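Local structure of tonb-dependent siderophore receptor (Acinetobacter baumannii, 5FP1) at residues 77-85 and 104-112; 262-273 and 291-302. The protein probably binds iron-chelating siderophores at the bacterial outer membrane and starts their import, possibly with micromolar affinity for ferric enterobactin. All coordinates share one frame; numbering follows the deposited sequence.

Contact 1: residues 77-85 and 104-112; sequences GGNPNGDRP and STSQNREMF
The guanidinium of Arg109 has the carboxylate of Asp83 and one water at its edge, and CB of Gln107 over one face, offset toward the rim. The two charged groups are not coplanar: their planes stand 40° apart. Asp83 OD2 lies in the guanidinium plane, 3.0 Å from Arg109 NH1, in a salt bridge. The same oxygen takes the backbone N of Arg109 at 2.9 Å. The backbone N comes from the syn side and NH1 from the anti side, both from one face of the carboxylate. With CG anti to its own carbonyl carbon (chi1 -67°), the Arg109 side chain passes close to Asp83 OD2 before NH1 turns onto it. Arg109 NH2 bonds to the backbone O of Asn103.

Beside the salt bridge, the backbone N of Asp83 donates to Gln107 O at 2.9 Å in an almost straight bond (175°). Asp83 OD1 meets two waters. One also donates to Arg109 O; the other lies between Asp83 OD1 and Asn108 OD1. Gly82 fits closely here. Its CA lies 3.3 Å from Asn108 OD1 and 3.7 Å from Gln107 O. Further along, CB and CG of Pro80 lie against Ser106, with Pro80 CB 3.3 Å from Ser106 OG. Ser106 OG also meets a water 2.8 Å away, which donates to Asn81 OD1.

These are two loops of the plug domain, without regular secondary structure, in the interior of the receptor. Gln265 and Gln267 of the barrel bind Asn81 and the backbone N of Asn108. One carboxylate thus ties both the backbone and the side chain of Arg109. The paired charges probably keep Asp83 ionised, while ordered water completes much of the remaining polar contact.

Contact 2: residues 262-273 and 291-302; sequences RDFQKQENHIGT and MYAKSKNDYVWT. With C8E ((hydroxyethyloxy)tri(ethyloxy)octane), chain J.
Val300 fits under the Phe264 ring. Its CG2 lies 3.6 Å from Phe264 CE2, and its backbone N sits over the centre of one ring face. Phe264 CG stands between the backbone N and the carbonyl carbon (chi1 61°), which swings the ring across the neighbouring strand. The Asp298 carboxylate closes the ring edge, its plane 87° from that of the ring and its OD1 3.5 Å from Phe264 CE1. Tyr365 also binds that oxygen. Beyond Val300, Asp263 OD2 accepts from Thr302 OG1 at 2.7 Å on its syn lone pair, while Arg262 grips the other oxygen side-on.

The two strands form an antiparallel hairpin in the transmembrane beta-barrel of a TonB-dependent receptor. Paired backbone bonds run from Phe264-Val300 to Gly272-Tyr292. Side chains alternate between a face turned to the plug and the outer face.

On the plug side, Gln265 lies alongside Tyr299, pointing the same way, its CG and CD against Tyr299 CB. The amides of Gln265 and Asn297 lie nearly flush, 6° apart. Gln265 NE2, also bound to Asn81, donates to a lone pair of Asn297 OD1 at 3.0 Å. Next in line, Ser295 OG donates to Asn269 OD1 at 2.6 Å. Farther down, Ile271 CG2 presses against CG, SD and CE of the extended Met291 chain, 3.7 Å from Met291 CE.

Outside, Gly272 bears no side chain, and the edge of the Tyr292 ring lies beside its carbonyl oxygen. A detergent molecule follows the same face, its C11 3.4 Å from Tyr292 CB and its C10 3.7 Å from Lys294 CB.

Overall arrangement
Contact 1 lies near the centre of the chain, inside the barrel. Contact 2 belongs to the wall, with one face inward and the other partly exposed and touched by detergent. Their centres are about 9 Å apart and they hold different elements: two plug loops in one, a barrel hairpin in the other. They meet directly, through a probable hydrogen bond of Thr105 with Ser295, packing of Pro80 on Tyr299, and the glutamine bonds from the barrel. Contact 1 relies on a salt bridge and bridging waters. Contact 2 is a regular backbone ladder, with amides and hydroxyls on much of the plug side, and charged and aromatic side chains on much of the outer face.

Contact 1: residues 77-85 and 104-112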
loop_
_atom_site.group_PDB
_atom_site.type_symbol
_atom_site.label_atom_id
_atom_site.label_comp_id
_atom_site.label_asym_id
_atom_site.label_seq_id
_atom_site.Cartn_x
_atom_site.Cartn_y
_atom_site.Cartn_z
ATOM N N GLY A 77 2.614 16.944 7.870
ATOM C CA GLY A 77 3.094 18.120 7.183
ATOM C C GLY A 77 4.162 17.828 6.148
ATOM O O GLY A 77 4.235 18.513 5.126
ATOM N N GLY A 78 4.969 16.806 6.410
ATOM C CA GLY A 78 6.091 16.454 5.562
ATOM C C GLY A 78 5.977 15.140 4.831
ATOM O O GLY A 78 6.958 14.642 4.285
ATOM N N ASN A 79 4.783 14.536 4.823
ATOM C CA ASN A 79 4.576 13.344 4.020
ATOM C C ASN A 79 3.137 13.180 3.593
ATOM O O ASN A 79 2.239 13.485 4.369
ATOM C CB ASN A 79 5.049 12.110 4.764
ATOM C CG ASN A 79 4.172 11.762 5.941
ATOM O OD1 ASN A 79 4.121 12.486 6.931
ATOM N ND2 ASN A 79 3.525 10.598 5.862
ATOM N N PRO A 80 2.914 12.711 2.353
ATOM C CA PRO A 80 1.561 12.712 1.794
ATOM C C PRO A 80 0.645 11.703 2.450
ATOM O O PRO A 80 1.102 10.764 3.130
ATOM C CB PRO A 80 1.782 12.386 0.314
ATOM C CG PRO A 80 3.063 11.605 0.298
ATOM C CD PRO A 80 3.906 12.228 1.381
ATOM N N ASN A 81 -0.652 11.922 2.261
ATOM C CA ASN A 81 -1.687 11.181 2.978
ATOM C C ASN A 81 -2.306 10.076 2.116
ATOM O O ASN A 81 -3.505 9.826 2.209
ATOM C CB ASN A 81 -2.795 12.143 3.398
ATOM C CG ASN A 81 -3.516 12.766 2.191
ATOM O OD1 ASN A 81 -3.061 12.648 1.047
ATOM N ND2 ASN A 81 -4.668 13.402 2.444
ATOM N N GLY A 82 -1.505 9.429 1.259
ATOM C CA GLY A 82 -2.029 8.382 0.375
ATOM C C GLY A 82 -1.875 6.983 0.972
ATOM O O GLY A 82 -1.803 6.825 2.197
ATOM N N ASP A 83 -1.846 5.956 0.124
ATOM C CA ASP A 83 -1.601 4.607 0.624
ATOM C C ASP A 83 -0.213 4.562 1.287
ATOM O O ASP A 83 0.791 4.938 0.654
ATOM C CB ASP A 83 -1.628 3.571 -0.494
ATOM C CG ASP A 83 -2.949 3.519 -1.239
ATOM O OD1 ASP A 83 -4.026 3.782 -0.653
ATOM O OD2 ASP A 83 -2.894 3.209 -2.446
ATOM N N ARG A 84 -0.150 4.087 2.535
ATOM C CA ARG A 84 1.136 3.917 3.251
ATOM C C ARG A 84 1.180 2.579 3.989
ATOM O O ARG A 84 1.064 2.531 5.212
ATOM C CB ARG A 84 1.350 5.044 4.274
ATOM C CG ARG A 84 1.329 6.468 3.744
ATOM C CD ARG A 84 1.792 7.468 4.816
ATOM N NE ARG A 84 3.209 7.208 5.095
ATOM C CZ ARG A 84 3.748 7.018 6.299
ATOM N NH1 ARG A 84 3.057 7.210 7.412
ATOM N NH2 ARG A 84 5.024 6.704 6.388
ATOM N N PRO A 85 1.328 1.481 3.259
ATOM C CA PRO A 85 1.227 0.189 3.946
ATOM C C PRO A 85 2.527 -0.192 4.633
ATOM O O PRO A 85 3.600 -0.112 4.027
ATOM C CB PRO A 85 0.935 -0.795 2.827
ATOM C CG PRO A 85 0.685 0.039 1.595
ATOM C CD PRO A 85 1.413 1.323 1.808
ATOM N N SER A 104 5.395 4.271 -7.229
ATOM C CA SER A 104 5.240 4.639 -5.819
ATOM C C SER A 104 5.169 6.131 -5.563
ATOM O O SER A 104 5.682 6.603 -4.563
ATOM C CB SER A 104 6.381 4.043 -4.976
ATOM O OG SER A 104 6.148 2.662 -4.790
ATOM N N THR A 105 4.484 6.863 -6.427
ATOM C CA THR A 105 4.043 8.192 -6.089
ATOM C C THR A 105 2.835 8.079 -5.191
ATOM O O THR A 105 2.072 7.093 -5.261
ATOM C CB THR A 105 3.699 8.981 -7.379
ATOM O OG1 THR A 105 2.887 8.166 -8.228
ATOM C CG2 THR A 105 5.000 9.318 -8.137
ATOM N N SER A 106 2.594 9.100 -4.388
ATOM C CA SER A 106 1.466 9.004 -3.474
ATOM C C SER A 106 0.126 9.016 -4.221
ATOM O O SER A 106 -0.173 9.924 -5.019
ATOM C CB SER A 106 1.491 10.106 -2.452
ATOM O OG SER A 106 0.471 9.904 -1.484
ATOM N N GLN A 107 -0.668 8.006 -3.914
ATOM C CA GLN A 107 -1.976 7.798 -4.533
ATOM C C GLN A 107 -2.863 7.032 -3.567
ATOM O O GLN A 107 -2.373 6.286 -2.699
ATOM C CB GLN A 107 -1.840 6.915 -5.787
ATOM C CG GLN A 107 -0.852 7.389 -6.820
ATOM C CD GLN A 107 -0.471 6.311 -7.831
ATOM O OE1 GLN A 107 0.720 6.126 -8.184
ATOM N NE2 GLN A 107 -1.464 5.656 -8.351
ATOM N N ASN A 108 -4.171 7.188 -3.734
ATOM C CA ASN A 108 -5.164 6.305 -3.114
ATOM C C ASN A 108 -5.622 5.333 -4.209
ATOM O O ASN A 108 -6.464 5.680 -5.043
ATOM C CB ASN A 108 -6.333 7.136 -2.587
ATOM C CG ASN A 108 -5.888 8.201 -1.584
ATOM O OD1 ASN A 108 -5.059 7.954 -0.740
ATOM N ND2 ASN A 108 -6.471 9.374 -1.669
ATOM N N ARG A 109 -4.993 4.166 -4.278
ATOM C CA ARG A 109 -5.168 3.300 -5.445
ATOM C C ARG A 109 -6.545 2.626 -5.440
ATOM O O ARG A 109 -7.040 2.229 -4.375
ATOM C CB ARG A 109 -4.064 2.261 -5.497
ATOM C CG ARG A 109 -2.701 2.890 -5.759
ATOM C CD ARG A 109 -1.548 1.972 -5.402
ATOM N NE ARG A 109 -0.249 2.608 -5.629
ATOM C CZ ARG A 109 0.288 3.538 -4.858
ATOM N NH1 ARG A 109 -0.337 3.942 -3.752
ATOM N NH2 ARG A 109 1.463 4.064 -5.192
ATOM N N GLU A 110 -7.131 2.530 -6.634
ATOM C CA GLU A 110 -8.429 1.891 -6.862
ATOM C C GLU A 110 -8.309 0.423 -7.206
ATOM O O GLU A 110 -7.258 -0.046 -7.679
ATOM C CB GLU A 110 -9.167 2.557 -8.038
ATOM C CG GLU A 110 -10.415 3.340 -7.643
ATOM C CD GLU A 110 -11.688 2.497 -7.572
ATOM O OE1 GLU A 110 -11.681 1.372 -8.087
ATOM O OE2 GLU A 110 -12.708 2.973 -6.993
ATOM N N MET A 111 -9.418 -0.283 -7.049
ATOM C CA MET A 111 -9.448 -1.711 -7.391
ATOM C C MET A 111 -10.122 -2.019 -8.738
ATOM O O MET A 111 -10.130 -3.177 -9.140
ATOM C CB MET A 111 -10.156 -2.493 -6.292
ATOM C CG MET A 111 -9.438 -2.473 -4.941
ATOM S SD MET A 111 -7.798 -3.221 -5.004
ATOM C CE MET A 111 -8.284 -4.932 -5.188
ATOM N N PHE A 112 -10.665 -1.022 -9.445
ATOM C CA PHE A 112 -11.532 -1.343 -10.600
ATOM C C PHE A 112 -10.814 -2.065 -11.721
ATOM O O PHE A 112 -11.417 -2.890 -12.392
ATOM C CB PHE A 112 -12.285 -0.128 -11.162
ATOM C CG PHE A 112 -11.507 0.698 -12.146
ATOM C CD1 PHE A 112 -10.623 1.676 -11.710
ATOM C CD2 PHE A 112 -11.710 0.549 -13.520
ATOM C CE1 PHE A 112 -9.930 2.468 -12.600
ATOM C CE2 PHE A 112 -11.034 1.357 -14.417
ATOM C CZ PHE A 112 -10.135 2.308 -13.962
HETATM O O HOH W 1 -1.885 11.445 -1.288
HETATM O O HOH W 2 -5.945 10.734 0.855
HETATM O O HOH W 3 1.213 8.072 0.437
HETATM O O HOH W 4 0.910 5.888 -1.980
HETATM O O HOH W 5 -6.315 2.868 -1.640
HETATM O O HOH W 6 -5.334 5.454 0.883
#

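Contact 2: residues 262-273 and 291-302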
loop_
_atom_site.group_PDB
_atom_site.type_symbol
_atom_site.label_atom_id
_atom_site.label_comp_id
_atom_site.label_asym_id
_atom_site.label_seq_id
_atom_site.Cartn_x
_atom_site.Cartn_y
_atom_site.Cartn_z
ATOM N N ARG A 262 -12.372 24.763 2.820
ATOM C CA ARG A 262 -10.934 24.993 2.582
ATOM C C ARG A 262 -10.223 23.770 1.961
ATOM O O ARG A 262 -9.382 23.902 1.067
ATOM C CB ARG A 262 -10.249 25.302 3.896
ATOM C CG ARG A 262 -8.803 25.728 3.754
ATOM C CD ARG A 262 -8.080 25.731 5.073
ATOM N NE ARG A 262 -7.871 24.394 5.619
ATOM C CZ ARG A 262 -7.270 24.130 6.777
ATOM N NH1 ARG A 262 -6.830 25.113 7.558
ATOM N NH2 ARG A 262 -7.095 22.872 7.157
ATOM N N ASP A 263 -10.534 22.602 2.503
ATOM C CA ASP A 263 -9.781 21.371 2.264
ATOM C C ASP A 263 -10.231 20.732 0.950
ATOM O O ASP A 263 -11.382 20.880 0.536
ATOM C CB ASP A 263 -10.035 20.362 3.381
ATOM C CG ASP A 263 -9.509 20.812 4.752
ATOM O OD1 ASP A 263 -8.690 21.763 4.860
ATOM O OD2 ASP A 263 -9.892 20.140 5.727
ATOM N N PHE A 264 -9.334 20.008 0.305
ATOM C CA PHE A 264 -9.665 19.319 -0.946
ATOM C C PHE A 264 -8.547 18.337 -1.253
ATOM O O PHE A 264 -7.445 18.446 -0.718
ATOM C CB PHE A 264 -9.827 20.306 -2.125
ATOM C CG PHE A 264 -8.571 21.103 -2.412
ATOM C CD1 PHE A 264 -7.604 20.620 -3.291
ATOM C CD2 PHE A 264 -8.346 22.304 -1.782
ATOM C CE1 PHE A 264 -6.425 21.327 -3.505
ATOM C CE2 PHE A 264 -7.195 23.028 -2.025
ATOM C CZ PHE A 264 -6.231 22.529 -2.866
ATOM N N GLN A 265 -8.821 17.399 -2.140
ATOM C CA GLN A 265 -7.751 16.592 -2.697
ATOM C C GLN A 265 -8.133 16.138 -4.070
ATOM O O GLN A 265 -9.213 15.587 -4.280
ATOM C CB GLN A 265 -7.441 15.379 -1.806
ATOM C CG GLN A 265 -6.330 14.462 -2.337
ATOM C CD GLN A 265 -5.606 13.719 -1.214
ATOM O OE1 GLN A 265 -6.212 13.377 -0.192
ATOM N NE2 GLN A 265 -4.284 13.501 -1.386
ATOM N N LYS A 266 -7.222 16.358 -4.994
ATOM C CA LYS A 266 -7.397 15.953 -6.371
ATOM C C LYS A 266 -6.172 15.174 -6.837
ATOM O O LYS A 266 -5.041 15.669 -6.808
ATOM C CB LYS A 266 -7.565 17.198 -7.247
ATOM C CG LYS A 266 -8.836 17.987 -6.946
ATOM C CD LYS A 266 -8.751 19.415 -7.483
ATOM C CE LYS A 266 -10.070 20.141 -7.264
ATOM N NZ LYS A 266 -10.070 21.490 -7.898
ATOM N N GLN A 267 -6.396 13.923 -7.204
ATOM C CA GLN A 267 -5.342 13.092 -7.732
ATOM C C GLN A 267 -5.649 12.808 -9.185
ATOM O O GLN A 267 -6.812 12.626 -9.575
ATOM C CB GLN A 267 -5.251 11.788 -6.926
ATOM C CG GLN A 267 -5.006 12.020 -5.439
ATOM C CD GLN A 267 -4.648 10.769 -4.672
ATOM O OE1 GLN A 267 -5.052 9.662 -5.019
ATOM N NE2 GLN A 267 -3.881 10.939 -3.616
ATOM N N GLU A 268 -4.597 12.665 -9.964
ATOM C CA GLU A 268 -4.742 12.300 -11.365
ATOM C C GLU A 268 -3.575 11.436 -11.792
ATOM O O GLU A 268 -2.427 11.832 -11.662
ATOM C CB GLU A 268 -4.807 13.554 -12.245
ATOM C CG GLU A 268 -5.058 13.224 -13.709
ATOM C CD GLU A 268 -5.115 14.468 -14.603
ATOM O OE1 GLU A 268 -5.324 15.593 -14.098
ATOM O OE2 GLU A 268 -4.951 14.320 -15.822
ATOM N N ASN A 269 -3.889 10.240 -12.270
ATOM C CA ASN A 269 -2.892 9.264 -12.630
ATOM C C ASN A 269 -3.134 8.698 -14.020
ATOM O O ASN A 269 -4.257 8.310 -14.332
ATOM C CB ASN A 269 -2.856 8.157 -11.604
ATOM C CG ASN A 269 -2.139 8.593 -10.332
ATOM O OD1 ASN A 269 -0.909 8.561 -10.242
ATOM N ND2 ASN A 269 -2.907 9.097 -9.393
ATOM N N HIS A 270 -2.052 8.639 -14.797
ATOM C CA HIS A 270 -2.054 8.043 -16.130
ATOM C C HIS A 270 -0.920 7.063 -16.177
ATOM O O HIS A 270 0.196 7.384 -15.732
ATOM C CB HIS A 270 -1.771 9.104 -17.197
ATOM C CG HIS A 270 -2.747 10.227 -17.243
ATOM N ND1 HIS A 270 -3.722 10.321 -18.216
ATOM C CD2 HIS A 270 -2.875 11.338 -16.473
ATOM C CE1 HIS A 270 -4.421 11.427 -18.028
ATOM N NE2 HIS A 270 -3.936 12.056 -16.971
ATOM N N ILE A 271 -1.168 5.869 -16.723
ATOM C CA ILE A 271 -0.082 4.923 -16.978
ATOM C C ILE A 271 -0.250 4.338 -18.404
ATOM O O ILE A 271 -1.328 3.850 -18.743
ATOM C CB ILE A 271 -0.089 3.721 -15.986
ATOM C CG1 ILE A 271 -0.099 4.192 -14.527
ATOM C CG2 ILE A 271 1.122 2.801 -16.245
ATOM C CD1 ILE A 271 -0.255 3.073 -13.507
ATOM N N GLY A 272 0.821 4.374 -19.182
ATOM C CA GLY A 272 0.851 3.792 -20.530
ATOM C C GLY A 272 1.940 2.729 -20.572
ATOM O O GLY A 272 3.073 2.976 -20.154
ATOM N N THR A 273 1.595 1.538 -21.053
ATOM C CA THR A 273 2.527 0.407 -21.066
ATOM C C THR A 273 2.572 -0.263 -22.442
ATOM O O THR A 273 1.529 -0.494 -23.047
ATOM C CB THR A 273 2.111 -0.636 -20.025
ATOM O OG1 THR A 273 1.988 -0.006 -18.738
ATOM C CG2 THR A 273 3.114 -1.730 -19.926
ATOM N N MET A 291 7.094 1.374 -19.577
ATOM C CA MET A 291 5.963 1.993 -18.834
ATOM C C MET A 291 6.229 3.472 -18.631
ATOM O O MET A 291 7.314 3.873 -18.250
ATOM C CB MET A 291 5.679 1.331 -17.476
ATOM C CG MET A 291 4.862 2.223 -16.467
ATOM S SD MET A 291 4.274 1.132 -15.152
ATOM C CE MET A 291 3.964 2.332 -13.889
ATOM N N TYR A 292 5.216 4.269 -18.922
ATOM C CA TYR A 292 5.279 5.702 -18.812
ATOM C C TYR A 292 4.189 6.076 -17.800
ATOM O O TYR A 292 3.039 5.682 -17.960
ATOM C CB TYR A 292 4.964 6.340 -20.178
ATOM C CG TYR A 292 5.900 5.923 -21.327
ATOM C CD1 TYR A 292 5.708 4.721 -22.029
ATOM C CD2 TYR A 292 6.965 6.740 -21.714
ATOM C CE1 TYR A 292 6.554 4.347 -23.056
ATOM C CE2 TYR A 292 7.818 6.370 -22.742
ATOM C CZ TYR A 292 7.599 5.178 -23.405
ATOM O OH TYR A 292 8.440 4.821 -24.419
ATOM N N ALA A 293 4.537 6.800 -16.745
ATOM C CA ALA A 293 3.535 7.141 -15.731
ATOM C C ALA A 293 3.539 8.625 -15.448
ATOM O O ALA A 293 4.590 9.248 -15.366
ATOM C CB ALA A 293 3.759 6.366 -14.442
ATOM N N LYS A 294 2.353 9.186 -15.283
ATOM C CA LYS A 294 2.223 10.580 -14.888
ATOM C C LYS A 294 1.328 10.582 -13.656
ATOM O O LYS A 294 0.282 9.927 -13.641
ATOM C CB LYS A 294 1.600 11.411 -16.014
ATOM C CG LYS A 294 1.241 12.826 -15.576
ATOM C CD LYS A 294 1.835 13.870 -16.485
ATOM C CE LYS A 294 1.576 15.275 -15.989
ATOM N NZ LYS A 294 2.845 16.038 -16.071
ATOM N N SER A 295 1.752 11.266 -12.604
ATOM C CA SER A 295 1.018 11.218 -11.347
ATOM C C SER A 295 0.989 12.605 -10.715
ATOM O O SER A 295 2.047 13.202 -10.460
ATOM C CB SER A 295 1.681 10.212 -10.388
ATOM O OG SER A 295 0.912 10.058 -9.196
ATOM N N LYS A 296 -0.222 13.108 -10.479
ATOM C CA LYS A 296 -0.427 14.405 -9.842
ATOM C C LYS A 296 -1.202 14.274 -8.551
ATOM O O LYS A 296 -2.084 13.438 -8.432
ATOM C CB LYS A 296 -1.178 15.349 -10.796
ATOM C CG LYS A 296 -0.443 15.509 -12.116
ATOM C CD LYS A 296 -1.170 16.404 -13.121
ATOM C CE LYS A 296 -1.195 17.836 -12.640
ATOM N NZ LYS A 296 -1.257 18.792 -13.784
ATOM N N ASN A 297 -0.866 15.121 -7.584
ATOM C CA ASN A 297 -1.529 15.147 -6.306
ATOM C C ASN A 297 -1.583 16.595 -5.867
ATOM O O ASN A 297 -0.571 17.316 -5.922
ATOM C CB ASN A 297 -0.723 14.269 -5.317
ATOM C CG ASN A 297 -1.471 13.915 -4.042
ATOM O OD1 ASN A 297 -2.710 14.047 -3.914
ATOM N ND2 ASN A 297 -0.699 13.401 -3.070
ATOM N N ASP A 298 -2.751 17.032 -5.432
ATOM C CA ASP A 298 -2.974 18.429 -5.077
ATOM C C ASP A 298 -3.945 18.411 -3.911
ATOM O O ASP A 298 -5.081 17.970 -4.069
ATOM C CB ASP A 298 -3.569 19.170 -6.288
ATOM C CG ASP A 298 -3.715 20.660 -6.071
ATOM O OD1 ASP A 298 -3.262 21.203 -5.055
ATOM O OD2 ASP A 298 -4.298 21.316 -6.949
ATOM N N TYR A 299 -3.479 18.798 -2.730
ATOM C CA TYR A 299 -4.275 18.634 -1.545
ATOM C C TYR A 299 -4.043 19.652 -0.440
ATOM O O TYR A 299 -2.946 20.226 -0.288
ATOM C CB TYR A 299 -4.128 17.220 -0.971
ATOM C CG TYR A 299 -2.786 16.895 -0.369
ATOM C CD1 TYR A 299 -2.416 17.375 0.883
ATOM C CD2 TYR A 299 -1.896 16.067 -1.035
ATOM C CE1 TYR A 299 -1.194 17.048 1.450
ATOM C CE2 TYR A 299 -0.660 15.753 -0.484
ATOM C CZ TYR A 299 -0.310 16.244 0.758
ATOM O OH TYR A 299 0.939 15.935 1.271
ATOM N N VAL A 300 -5.111 19.848 0.315
ATOM C CA VAL A 300 -5.130 20.577 1.585
ATOM C C VAL A 300 -6.016 19.790 2.537
ATOM O O VAL A 300 -7.185 19.516 2.224
ATOM C CB VAL A 300 -5.742 21.995 1.432
ATOM C CG1 VAL A 300 -5.998 22.612 2.803
ATOM C CG2 VAL A 300 -4.815 22.878 0.619
ATOM N N TRP A 301 -5.483 19.370 3.671
ATOM C CA TRP A 301 -6.283 18.641 4.650
ATOM C C TRP A 301 -5.916 19.058 6.072
ATOM O O TRP A 301 -4.893 19.742 6.303
ATOM C CB TRP A 301 -6.227 17.104 4.460
ATOM C CG TRP A 301 -4.933 16.544 4.690
ATOM C CD1 TRP A 301 -3.914 16.415 3.768
ATOM C CD2 TRP A 301 -4.410 16.045 5.937
ATOM N NE1 TRP A 301 -2.804 15.891 4.378
ATOM C CE2 TRP A 301 -3.082 15.644 5.700
ATOM C CE3 TRP A 301 -4.932 15.921 7.231
ATOM C CZ2 TRP A 301 -2.265 15.108 6.712
ATOM C CZ3 TRP A 301 -4.130 15.381 8.224
ATOM C CH2 TRP A 301 -2.810 15.000 7.967
ATOM N N THR A 302 -6.766 18.662 7.012
ATOM C CA THR A 302 -6.688 19.161 8.373
ATOM C C THR A 302 -6.123 18.167 9.352
ATOM O O THR A 302 -6.653 17.060 9.514
ATOM C CB THR A 302 -8.079 19.595 8.882
ATOM O OG1 THR A 302 -8.561 20.662 8.067
ATOM C CG2 THR A 302 -7.992 20.044 10.318
HETATM C C1 C8E J . 11.704 12.184 -16.921
HETATM C C2 C8E J . 11.047 10.828 -17.044
HETATM C C3 C8E J . 9.880 10.861 -18.030
HETATM C C4 C8E J . 10.333 10.509 -19.444
HETATM C C5 C8E J . 9.203 10.618 -20.462
HETATM C C6 C8E J . 8.027 9.744 -20.060
HETATM C C7 C8E J . 7.046 10.486 -19.150
HETATM C C8 C8E J . 5.668 9.841 -19.192
HETATM O O9 C8E J . 4.691 10.874 -19.317
HETATM C C10 C8E J . 3.339 10.439 -19.099
HETATM C C11 C8E J . 3.023 9.102 -19.770
HETATM O O12 C8E J . 1.608 8.853 -19.774
HETATM O O HOH W 7 -9.399 17.483 6.266
HETATM O O HOH W 8 -1.975 10.774 -7.033
HETATM O O HOH W 9 0.413 6.980 -12.201
#